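Local coordinates for protein yncA (Salmonella typhimurium, PDB 3DR6) that probably transfers an acetyl group from acetyl-coenzyme A to an acceptor amine, as expected of a GNAT-family acetyltransferase, at residues C[47-51]-C[52-56]; C[73-77]-C[78-82]; C[107-110]-C[111-114]. One frame throughout, in Å; residues are numbered along the deposited sequence.

Contact 1: residues C[47-51]-C[52-56]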
ATOM      1  N   GLU C  47       1.610 -14.518 -15.715  1.00 27.76           N
ATOM      2  CA  GLU C  47       1.170 -13.866 -16.952  1.00 28.60           C
ATOM      3  C   GLU C  47       0.851 -12.389 -16.744  1.00 28.21           C
ATOM      4  O   GLU C  47       1.266 -11.540 -17.530  1.00 28.43           O
ATOM      5  CB  GLU C  47      -0.023 -14.608 -17.566  1.00 28.62           C
ATOM      6  CG  GLU C  47       0.323 -16.019 -18.086  1.00 31.73           C
ATOM      7  CD  GLU C  47       1.301 -16.015 -19.269  1.00 35.35           C
ATOM      8  OE1 GLU C  47       1.347 -15.004 -20.013  1.00 37.63           O
ATOM      9  OE2 GLU C  47       2.010 -17.035 -19.463  1.00 36.99           O
ATOM     10  N   ALA C  48       0.120 -12.086 -15.680  1.00 28.57           N
ATOM     11  CA  ALA C  48      -0.161 -10.708 -15.333  1.00 28.29           C
ATOM     12  C   ALA C  48       1.125  -9.882 -15.206  1.00 28.28           C
ATOM     13  O   ALA C  48       1.191  -8.757 -15.721  1.00 28.15           O
ATOM     14  CB  ALA C  48      -0.997 -10.637 -14.072  1.00 28.56           C
ATOM     15  N   ARG C  49       2.155 -10.436 -14.549  1.00 28.27           N
ATOM     16  CA  ARG C  49       3.448  -9.735 -14.433  1.00 28.39           C
ATOM     17  C   ARG C  49       4.072  -9.500 -15.798  1.00 28.56           C
ATOM     18  O   ARG C  49       4.541  -8.392 -16.086  1.00 28.23           O
ATOM     19  CB  ARG C  49       4.433 -10.476 -13.517  1.00 28.26           C
ATOM     20  CG  ARG C  49       4.107 -10.362 -12.058  1.00 29.18           C
ATOM     21  CD  ARG C  49       4.323  -8.942 -11.547  1.00 30.10           C
ATOM     22  NE  ARG C  49       3.539  -8.633 -10.358  1.00 31.12           N
ATOM     23  CZ  ARG C  49       3.949  -8.879  -9.116  1.00 32.25           C
ATOM     24  NH1 ARG C  49       5.115  -9.462  -8.909  1.00 33.15           N
ATOM     25  NH2 ARG C  49       3.185  -8.572  -8.073  1.00 31.71           N
ATOM     26  N   GLN C  50       4.077 -10.544 -16.634  1.00 28.67           N
ATOM     27  CA  GLN C  50       4.571 -10.435 -18.011  1.00 29.38           C
ATOM     28  C   GLN C  50       3.841  -9.321 -18.769  1.00 29.30           C
ATOM     29  O   GLN C  50       4.464  -8.544 -19.494  1.00 28.44           O
ATOM     30  CB  GLN C  50       4.435 -11.767 -18.770  1.00 30.19           C
ATOM     31  CG  GLN C  50       5.162 -12.964 -18.130  1.00 31.32           C
ATOM     32  CD  GLN C  50       6.613 -12.650 -17.757  1.00 33.53           C
ATOM     33  OE1 GLN C  50       6.939 -12.396 -16.582  1.00 34.80           O
ATOM     34  NE2 GLN C  50       7.485 -12.651 -18.758  1.00 32.91           N
ATOM     35  N   LEU C  51       2.524  -9.249 -18.577  1.00 29.58           N
ATOM     36  CA  LEU C  51       1.683  -8.228 -19.213  1.00 30.35           C
ATOM     37  C   LEU C  51       2.109  -6.814 -18.793  1.00 29.72           C
ATOM     38  O   LEU C  51       2.074  -5.886 -19.598  1.00 30.01           O
ATOM     39  CB  LEU C  51       0.202  -8.471 -18.871  1.00 30.50           C
ATOM     40  CG  LEU C  51      -0.686  -9.496 -19.604  1.00 32.13           C
ATOM     41  CD1 LEU C  51       0.041 -10.742 -20.178  1.00 34.11           C
ATOM     42  CD2 LEU C  51      -1.844  -9.930 -18.683  1.00 31.56           C
ATOM     43  N   LEU C  52       2.520  -6.660 -17.532  1.00 29.21           N
ATOM     44  CA  LEU C  52       2.999  -5.370 -17.014  1.00 28.33           C
ATOM     45  C   LEU C  52       4.450  -5.070 -17.410  1.00 27.38           C
ATOM     46  O   LEU C  52       4.941  -3.961 -17.194  1.00 28.59           O
ATOM     47  CB  LEU C  52       2.860  -5.310 -15.486  1.00 28.28           C
ATOM     48  CG  LEU C  52       1.486  -5.245 -14.820  1.00 29.38           C
ATOM     49  CD1 LEU C  52       1.659  -5.329 -13.322  1.00 30.16           C
ATOM     50  CD2 LEU C  52       0.743  -3.970 -15.178  1.00 29.56           C
ATOM     51  N   GLY C  53       5.137  -6.050 -17.995  1.00 26.32           N
ATOM     52  CA  GLY C  53       6.572  -5.932 -18.267  1.00 24.55           C
ATOM     53  C   GLY C  53       7.437  -6.079 -17.006  1.00 23.42           C
ATOM     54  O   GLY C  53       8.600  -5.677 -16.996  1.00 23.03           O
ATOM     55  N   TYR C  54       6.870  -6.648 -15.944  1.00 22.20           N
ATOM     56  CA  TYR C  54       7.620  -6.815 -14.692  1.00 21.89           C
ATOM     57  C   TYR C  54       8.315  -8.180 -14.609  1.00 22.20           C
ATOM     58  O   TYR C  54       7.802  -9.166 -15.148  1.00 22.27           O
ATOM     59  CB  TYR C  54       6.744  -6.572 -13.469  1.00 20.82           C
ATOM     60  CG  TYR C  54       6.244  -5.148 -13.329  1.00 20.96           C
ATOM     61  CD1 TYR C  54       6.713  -4.121 -14.165  1.00 18.76           C
ATOM     62  CD2 TYR C  54       5.315  -4.818 -12.346  1.00 20.71           C
ATOM     63  CE1 TYR C  54       6.234  -2.804 -14.033  1.00 18.14           C
ATOM     64  CE2 TYR C  54       4.834  -3.510 -12.205  1.00 19.95           C
ATOM     65  CZ  TYR C  54       5.303  -2.514 -13.047  1.00 19.76           C
ATOM     66  OH  TYR C  54       4.830  -1.229 -12.907  1.00 20.19           O
ATOM     67  N   PRO C  55       9.479  -8.228 -13.937  1.00 21.77           N
ATOM     68  CA  PRO C  55      10.278  -9.450 -13.983  1.00 21.59           C
ATOM     69  C   PRO C  55       9.806 -10.497 -12.986  1.00 20.62           C
ATOM     70  O   PRO C  55       9.323 -10.165 -11.884  1.00 20.72           O
ATOM     71  CB  PRO C  55      11.688  -8.954 -13.647  1.00 21.47           C
ATOM     72  CG  PRO C  55      11.423  -7.806 -12.642  1.00 21.63           C
ATOM     73  CD  PRO C  55      10.111  -7.177 -13.102  1.00 22.53           C
ATOM     74  N   VAL C  56       9.907 -11.762 -13.394  1.00 20.10           N
ATOM     75  CA  VAL C  56       9.829 -12.877 -12.462  1.00 18.50           C
ATOM     76  C   VAL C  56      11.147 -13.626 -12.652  1.00 18.86           C
ATOM     77  O   VAL C  56      11.441 -14.100 -13.759  1.00 18.00           O
ATOM     78  CB  VAL C  56       8.580 -13.787 -12.697  1.00 19.02           C
ATOM     79  CG1 VAL C  56       8.536 -14.916 -11.658  1.00 17.96           C
ATOM     80  CG2 VAL C  56       7.265 -12.966 -12.628  1.00 18.88           C
TER
HETATM   81  O   HOH W   1       9.912 -11.904 -16.237  1.00 32.07           O
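R49 and Y54 meet where helix 39-52 ends: the chain reverses at G53, whose positive phi of 75° lets two backbone bonds fold back into the last turn. Y54 N reaches R49 O at 2.9 Å, tilted from the carbonyl plane, and G53 N bonds to Q50 O from well above that carbonyl's plane. L52 N still makes the helical bond to A48 O, with a weak second one to R49 O. Beyond the turn, R49 CD lies 3.9 Å from Y54 CB, at the edge of the tyrosine ring, while L52 CB sits over the centre of one face of that ring. Bent at chi2 (-69°), R49 crosses the side chain of V56 nearly at a right angle, its CB 3.9 Å from V56 CG2, and its NH1 binds S70 OG. Q50 bends at chi2 as well, and its OE1 accepts a hydrogen bond from a water that in turn accepts from V56 N at 2.8 Å, bridging the Q50 side chain and the backbone that leaves the turn. Y54 OH leaves the contact for D73 and K116, and its ring meets F71. Such a glycine-centred Schellman motif is a classic C-capping motif, here leading the chain from helix 39-52 to strand 56-61 of the GNAT sheet.

Contact 2: residues C[73-77]-C[78-82]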
ATOM      1  N   ASP C  73       3.569  -3.147  -8.464  1.00 18.82           N
ATOM      2  CA  ASP C  73       3.276  -1.789  -8.035  1.00 19.58           C
ATOM      3  C   ASP C  73       3.054  -1.781  -6.534  1.00 19.41           C
ATOM      4  O   ASP C  73       2.419  -2.688  -5.987  1.00 19.82           O
ATOM      5  CB  ASP C  73       2.058  -1.244  -8.757  1.00 20.56           C
ATOM      6  CG  ASP C  73       2.273  -1.157 -10.254  1.00 22.69           C
ATOM      7  OD1 ASP C  73       3.400  -0.859 -10.692  1.00 22.34           O
ATOM      8  OD2 ASP C  73       1.299  -1.407 -10.997  1.00 27.89           O
ATOM      9  N   TRP C  74       3.637  -0.790  -5.868  1.00 19.54           N
ATOM     10  CA  TRP C  74       3.551  -0.689  -4.411  1.00 19.74           C
ATOM     11  C   TRP C  74       2.146  -0.286  -3.972  1.00 20.56           C
ATOM     12  O   TRP C  74       1.591  -0.846  -3.012  1.00 20.30           O
ATOM     13  CB  TRP C  74       4.570   0.328  -3.906  1.00 19.43           C
ATOM     14  CG  TRP C  74       4.540   0.530  -2.412  1.00 18.91           C
ATOM     15  CD1 TRP C  74       4.543  -0.445  -1.437  1.00 20.53           C
ATOM     16  CD2 TRP C  74       4.564   1.778  -1.723  1.00 20.28           C
ATOM     17  NE1 TRP C  74       4.544   0.127  -0.190  1.00 20.71           N
ATOM     18  CE2 TRP C  74       4.552   1.490  -0.331  1.00 20.24           C
ATOM     19  CE3 TRP C  74       4.580   3.117  -2.140  1.00 19.28           C
ATOM     20  CZ2 TRP C  74       4.562   2.497   0.642  1.00 20.04           C
ATOM     21  CZ3 TRP C  74       4.582   4.128  -1.151  1.00 20.11           C
ATOM     22  CH2 TRP C  74       4.588   3.800   0.215  1.00 19.67           C
ATOM     23  N   ARG C  75       1.579   0.677  -4.687  1.00 21.57           N
ATOM     24  CA  ARG C  75       0.236   1.211  -4.421  1.00 23.75           C
ATOM     25  C   ARG C  75      -0.524   1.403  -5.748  1.00 24.78           C
ATOM     26  O   ARG C  75       0.108   1.414  -6.824  1.00 25.51           O
ATOM     27  CB  ARG C  75       0.352   2.506  -3.608  1.00 23.33           C
ATOM     28  CG  ARG C  75       0.742   2.255  -2.141  1.00 25.85           C
ATOM     29  CD  ARG C  75       1.101   3.511  -1.310  1.00 26.36           C
ATOM     30  NE  ARG C  75       0.039   4.519  -1.198  1.00 31.35           N
ATOM     31  CZ  ARG C  75      -0.962   4.509  -0.319  1.00 32.64           C
ATOM     32  NH1 ARG C  75      -1.117   3.520   0.553  1.00 30.43           N
ATOM     33  NH2 ARG C  75      -1.838   5.515  -0.325  1.00 35.01           N
ATOM     34  N   SER C  76      -1.852   1.547  -5.698  1.00 25.32           N
ATOM     35  CA  SER C  76      -2.678   1.579  -6.917  1.00 27.07           C
ATOM     36  C   SER C  76      -2.670   2.905  -7.679  1.00 26.81           C
ATOM     37  O   SER C  76      -2.816   2.929  -8.928  1.00 28.33           O
ATOM     38  CB  SER C  76      -4.138   1.242  -6.588  1.00 26.94           C
ATOM     39  OG  SER C  76      -4.199   0.049  -5.850  1.00 32.06           O
ATOM     40  N   PHE C  77      -2.511   4.003  -6.948  1.00 25.49           N
ATOM     41  CA  PHE C  77      -2.692   5.335  -7.540  1.00 24.87           C
ATOM     42  C   PHE C  77      -1.578   5.747  -8.515  1.00 23.42           C
ATOM     43  O   PHE C  77      -0.433   5.306  -8.363  1.00 21.74           O
ATOM     44  CB  PHE C  77      -2.915   6.383  -6.456  1.00 25.96           C
ATOM     45  CG  PHE C  77      -4.339   6.397  -5.909  1.00 29.08           C
ATOM     46  CD1 PHE C  77      -5.325   5.546  -6.433  1.00 32.03           C
ATOM     47  CD2 PHE C  77      -4.696   7.280  -4.890  1.00 31.91           C
ATOM     48  CE1 PHE C  77      -6.649   5.572  -5.943  1.00 33.46           C
ATOM     49  CE2 PHE C  77      -6.006   7.315  -4.388  1.00 32.46           C
ATOM     50  CZ  PHE C  77      -6.987   6.467  -4.919  1.00 32.00           C
ATOM     51  N   ASP C  78      -1.950   6.555  -9.520  1.00 21.86           N
ATOM     52  CA  ASP C  78      -1.054   7.009 -10.597  1.00 21.56           C
ATOM     53  C   ASP C  78       0.271   7.534 -10.079  1.00 19.93           C
ATOM     54  O   ASP C  78       1.324   7.300 -10.680  1.00 19.31           O
ATOM     55  CB  ASP C  78      -1.670   8.169 -11.408  1.00 22.02           C
ATOM     56  CG  ASP C  78      -3.038   7.850 -11.964  1.00 26.06           C
ATOM     57  OD1 ASP C  78      -3.358   6.650 -12.146  1.00 27.35           O
ATOM     58  OD2 ASP C  78      -3.796   8.824 -12.225  1.00 26.60           O
ATOM     59  N   GLY C  79       0.212   8.271  -8.979  1.00 18.46           N
ATOM     60  CA  GLY C  79       1.369   8.957  -8.455  1.00 18.38           C
ATOM     61  C   GLY C  79       2.450   8.019  -7.931  1.00 17.45           C
ATOM     62  O   GLY C  79       3.577   8.428  -7.738  1.00 17.56           O
ATOM     63  N   PHE C  80       2.110   6.753  -7.712  1.00 16.76           N
ATOM     64  CA  PHE C  80       3.073   5.791  -7.208  1.00 16.46           C
ATOM     65  C   PHE C  80       3.686   4.897  -8.297  1.00 16.15           C
ATOM     66  O   PHE C  80       4.373   3.899  -7.981  1.00 16.28           O
ATOM     67  CB  PHE C  80       2.378   4.904  -6.166  1.00 16.85           C
ATOM     68  CG  PHE C  80       1.959   5.653  -4.947  1.00 18.31           C
ATOM     69  CD1 PHE C  80       0.617   5.966  -4.739  1.00 18.99           C
ATOM     70  CD2 PHE C  80       2.915   6.043  -3.994  1.00 19.39           C
ATOM     71  CE1 PHE C  80       0.230   6.679  -3.607  1.00 19.80           C
ATOM     72  CE2 PHE C  80       2.539   6.740  -2.844  1.00 20.25           C
ATOM     73  CZ  PHE C  80       1.199   7.060  -2.648  1.00 18.90           C
ATOM     74  N   ARG C  81       3.456   5.251  -9.559  1.00 16.24           N
ATOM     75  CA  ARG C  81       3.782   4.354 -10.684  1.00 16.09           C
ATOM     76  C   ARG C  81       5.288   4.169 -10.931  1.00 16.79           C
ATOM     77  O   ARG C  81       5.662   3.360 -11.780  1.00 18.14           O
ATOM     78  CB  ARG C  81       3.090   4.814 -11.982  1.00 15.07           C
ATOM     79  CG  ARG C  81       3.625   6.150 -12.535  1.00 16.25           C
ATOM     80  CD  ARG C  81       2.825   6.663 -13.748  1.00 16.68           C
ATOM     81  NE  ARG C  81       3.400   7.889 -14.328  1.00 19.18           N
ATOM     82  CZ  ARG C  81       3.200   9.115 -13.849  1.00 20.95           C
ATOM     83  NH1 ARG C  81       2.454   9.292 -12.759  1.00 19.87           N
ATOM     84  NH2 ARG C  81       3.749  10.166 -14.460  1.00 21.41           N
ATOM     85  N   TYR C  82       6.139   4.932 -10.245  1.00 15.85           N
ATOM     86  CA  TYR C  82       7.584   4.659 -10.286  1.00 15.60           C
ATOM     87  C   TYR C  82       8.130   4.028  -9.014  1.00 15.55           C
ATOM     88  O   TYR C  82       9.340   3.869  -8.871  1.00 15.74           O
ATOM     89  CB  TYR C  82       8.363   5.909 -10.711  1.00 15.82           C
ATOM     90  CG  TYR C  82       7.815   6.445 -12.005  1.00 15.59           C
ATOM     91  CD1 TYR C  82       7.130   7.649 -12.020  1.00 15.98           C
ATOM     92  CD2 TYR C  82       7.944   5.724 -13.208  1.00 15.66           C
ATOM     93  CE1 TYR C  82       6.610   8.160 -13.183  1.00 17.30           C
ATOM     94  CE2 TYR C  82       7.400   6.230 -14.401  1.00 17.67           C
ATOM     95  CZ  TYR C  82       6.733   7.463 -14.354  1.00 17.42           C
ATOM     96  OH  TYR C  82       6.162   8.053 -15.458  1.00 19.54           O
TER
HETATM   97  O   HOH W   2       3.081   1.681  -7.105  1.00 17.41           O
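With W74 CG anti to the backbone N (chi1 179°) and F80 CG lying beside its own N (chi1 -66°), the two rings swing toward each other inside the loop between strands 64-73 and 83-90. W74 presents its edge to the face of F80, an offset edge-to-face pair with centroids 5.6 Å apart and planes at 83°; CZ3 of W74 comes to 3.7 Å from CE2 of F80. R75, bent at chi3, lays its aliphatic chain over a face of the same phenyl ring. Its CD makes a CH-pi contact 3.8 Å from the F80 centroid, almost on the ring normal, and NE sits above the rim at 3.1 Å from CZ of F80. The guanidinium stands steeply on the phenyl, edge first. F77 contributes at the ring edge: F80 N donates to F77 O at 3.0 Å, closing the turn, and F77 CB packs on F80 CD1. A water joins the two limbs, accepting from R75 N and donating to F80 O at 2.7 Å. On the far limb, D78 O takes R81 N and R81 NH1 from opposite faces of its plane. In the second subunit, D34 N binds D78 OD2 and W32 meets F80. R75 covers one F80 face with CD and NE while its NH2 forms a salt bridge with E85 of the second subunit, so one residue joins the loop's aromatic packing to the dimer interface.

Contact 3: residues C[107-110]-C[111-114]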
ATOM      1  N   LEU C 107      17.062  -8.270  -9.190  1.00 18.49           N
ATOM      2  CA  LEU C 107      15.761  -7.590  -9.248  1.00 18.40           C
ATOM      3  C   LEU C 107      15.895  -6.068  -9.389  1.00 18.11           C
ATOM      4  O   LEU C 107      15.202  -5.434 -10.193  1.00 17.75           O
ATOM      5  CB  LEU C 107      14.942  -7.927  -7.994  1.00 18.44           C
ATOM      6  CG  LEU C 107      13.439  -7.761  -8.112  1.00 20.44           C
ATOM      7  CD1 LEU C 107      12.863  -8.752  -9.175  1.00 20.06           C
ATOM      8  CD2 LEU C 107      12.789  -7.928  -6.732  1.00 18.31           C
ATOM      9  N   ILE C 108      16.808  -5.503  -8.612  1.00 18.47           N
ATOM     10  CA  ILE C 108      17.071  -4.060  -8.621  1.00 18.89           C
ATOM     11  C   ILE C 108      17.501  -3.588 -10.014  1.00 18.33           C
ATOM     12  O   ILE C 108      17.069  -2.541 -10.476  1.00 16.86           O
ATOM     13  CB  ILE C 108      18.147  -3.693  -7.581  1.00 18.70           C
ATOM     14  CG1 ILE C 108      17.579  -3.792  -6.167  1.00 20.06           C
ATOM     15  CG2 ILE C 108      18.715  -2.291  -7.831  1.00 20.14           C
ATOM     16  CD1 ILE C 108      18.650  -3.977  -5.074  1.00 21.67           C
ATOM     17  N   ASP C 109      18.338  -4.388 -10.670  1.00 18.66           N
ATOM     18  CA  ASP C 109      18.787  -4.117 -12.026  1.00 19.61           C
ATOM     19  C   ASP C 109      17.605  -4.069 -12.975  1.00 19.23           C
ATOM     20  O   ASP C 109      17.530  -3.182 -13.825  1.00 18.97           O
ATOM     21  CB  ASP C 109      19.728  -5.228 -12.497  1.00 20.55           C
ATOM     22  CG  ASP C 109      21.062  -5.211 -11.786  1.00 23.84           C
ATOM     23  OD1 ASP C 109      21.460  -4.157 -11.262  1.00 27.32           O
ATOM     24  OD2 ASP C 109      21.717  -6.278 -11.765  1.00 29.70           O
ATOM     25  N   GLU C 110      16.685  -5.025 -12.816  1.00 17.55           N
ATOM     26  CA  GLU C 110      15.488  -5.100 -13.653  1.00 17.11           C
ATOM     27  C   GLU C 110      14.596  -3.905 -13.392  1.00 15.92           C
ATOM     28  O   GLU C 110      14.033  -3.354 -14.324  1.00 15.85           O
ATOM     29  CB  GLU C 110      14.723  -6.418 -13.460  1.00 17.26           C
ATOM     30  CG  GLU C 110      15.490  -7.685 -13.898  1.00 19.20           C
ATOM     31  CD  GLU C 110      15.974  -7.657 -15.346  1.00 21.51           C
ATOM     32  OE1 GLU C 110      15.294  -7.053 -16.218  1.00 21.51           O
ATOM     33  OE2 GLU C 110      17.049  -8.246 -15.607  1.00 23.13           O
ATOM     34  N   ALA C 111      14.500  -3.481 -12.132  1.00 15.45           N
ATOM     35  CA  ALA C 111      13.738  -2.282 -11.777  1.00 15.41           C
ATOM     36  C   ALA C 111      14.276  -1.028 -12.500  1.00 15.94           C
ATOM     37  O   ALA C 111      13.503  -0.254 -13.064  1.00 15.95           O
ATOM     38  CB  ALA C 111      13.705  -2.088 -10.240  1.00 13.91           C
ATOM     39  N   ARG C 112      15.603  -0.873 -12.562  1.00 16.49           N
ATOM     40  CA  ARG C 112      16.163   0.245 -13.342  1.00 17.26           C
ATOM     41  C   ARG C 112      15.798   0.172 -14.840  1.00 17.24           C
ATOM     42  O   ARG C 112      15.494   1.191 -15.456  1.00 17.51           O
ATOM     43  CB  ARG C 112      17.679   0.356 -13.155  1.00 17.61           C
ATOM     44  CG  ARG C 112      18.073   0.720 -11.709  1.00 16.88           C
ATOM     45  CD  ARG C 112      19.453   1.439 -11.651  1.00 18.99           C
ATOM     46  NE  ARG C 112      19.787   1.719 -10.253  1.00 18.84           N
ATOM     47  CZ  ARG C 112      20.377   0.845  -9.427  1.00 21.08           C
ATOM     48  NH1 ARG C 112      20.772  -0.340  -9.850  1.00 20.57           N
ATOM     49  NH2 ARG C 112      20.597   1.179  -8.167  1.00 21.73           N
ATOM     50  N   ARG C 113      15.826  -1.027 -15.423  1.00 17.69           N
ATOM     51  CA  ARG C 113      15.416  -1.205 -16.832  1.00 18.47           C
ATOM     52  C   ARG C 113      13.950  -0.822 -17.090  1.00 18.41           C
ATOM     53  O   ARG C 113      13.584  -0.485 -18.221  1.00 18.94           O
ATOM     54  CB  ARG C 113      15.674  -2.651 -17.288  1.00 18.96           C
ATOM     55  CG  ARG C 113      17.115  -2.917 -17.575  1.00 20.71           C
ATOM     56  CD  ARG C 113      17.388  -4.395 -17.813  1.00 28.91           C
ATOM     57  NE  ARG C 113      18.826  -4.609 -17.700  1.00 35.34           N
ATOM     58  CZ  ARG C 113      19.433  -5.244 -16.699  1.00 39.30           C
ATOM     59  NH1 ARG C 113      20.759  -5.363 -16.707  1.00 40.03           N
ATOM     60  NH2 ARG C 113      18.730  -5.785 -15.711  1.00 39.81           N
ATOM     61  N   CYS C 114      13.127  -0.875 -16.045  1.00 17.75           N
ATOM     62  CA  CYS C 114      11.722  -0.501 -16.134  1.00 17.89           C
ATOM     63  C   CYS C 114      11.535   0.990 -15.785  1.00 17.16           C
ATOM     64  O   CYS C 114      10.400   1.487 -15.753  1.00 17.68           O
ATOM     65  CB  CYS C 114      10.878  -1.391 -15.219  1.00 17.83           C
ATOM     66  SG  CYS C 114      10.739  -3.104 -15.789  1.00 19.80           S
TER
HETATM   67  O   HOH W   3      21.033  -1.495 -12.255  1.00 35.05           O
HETATM   68  O   HOH W   4      21.275  -7.448 -14.514  1.00 38.01           O
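I108 and R112, one turn apart on helix 99-113, mark the boundary between the packed and the wet side of the helix in the beta-alpha-beta unit that joins strands 83-90 and 118-124. The backbone bonds are regular up to R113. A111 N bonds to L107 O at 2.8 Å in the carbonyl plane, and R112 N and R113 N reach I108 O and D109 O in the same helical pattern. The series frays at the end, where the bond from C114 N to E110 O is weak. On the packed side, A111 and I108 turn onto M119 of strand 118-124 and onto L165, while L107 and A111 also rest on F71 of strand 64-73, so this face of the helix is held against the sheet.

The other side is polar and looser. R112 is extended from CG to NE and runs side by side with I108, so that its NH1 ends 3.5 Å from I108 CG2; NE is bound by L165 O. Its charge does not meet D109 directly: OD1 of D109 stays 4.1 Å from R112 NH1, and a water lying in the guanidinium plane links them, donating to OD1 and accepting from NH1 at 2.7 Å. D109 OD2 is joined to R113 NH1 by a second water in the same way. One acid thus serves two arginines through solvent, a screened arrangement that is likely to be weaker than direct pairing.

E110 differs. Its chain bends at chi2 (-56°), which brings the carboxylate back across the extended R113, the two planes 31° apart. E110 OE2 also takes R106 NE in a salt bridge, so one carboxylate oxygen of this largely buried residue lies near two arginines, which probably favours its ionised form. The salt bridge to R113 runs from OE2 of E110 to NH2 of R113, 3.0 Å apart.

Contacts 1, 2 and 3 follow one another along the chain without interleaving, and all belong to the GNAT fold. Contact 1 ends helix 39-52 ahead of strand 56-61, contact 2 forms the loop between strands 64-73 and 83-90, and contact 3 closes helix 99-113 before strand 118-124. Centres of contacts 1 and 2, like those of 2 and 3, are 16 Å apart; contacts 1 and 3 are 13 Å apart. A probable hydrogen bond from Y54 OH to D73 OD1 ties contact 1 to contact 2, and P55 packs on L107 and E110 of contact 3. Residues 52-56 therefore touch both the end of strand 64-73 and helix 99-113, whereas contact 2 faces the second subunit.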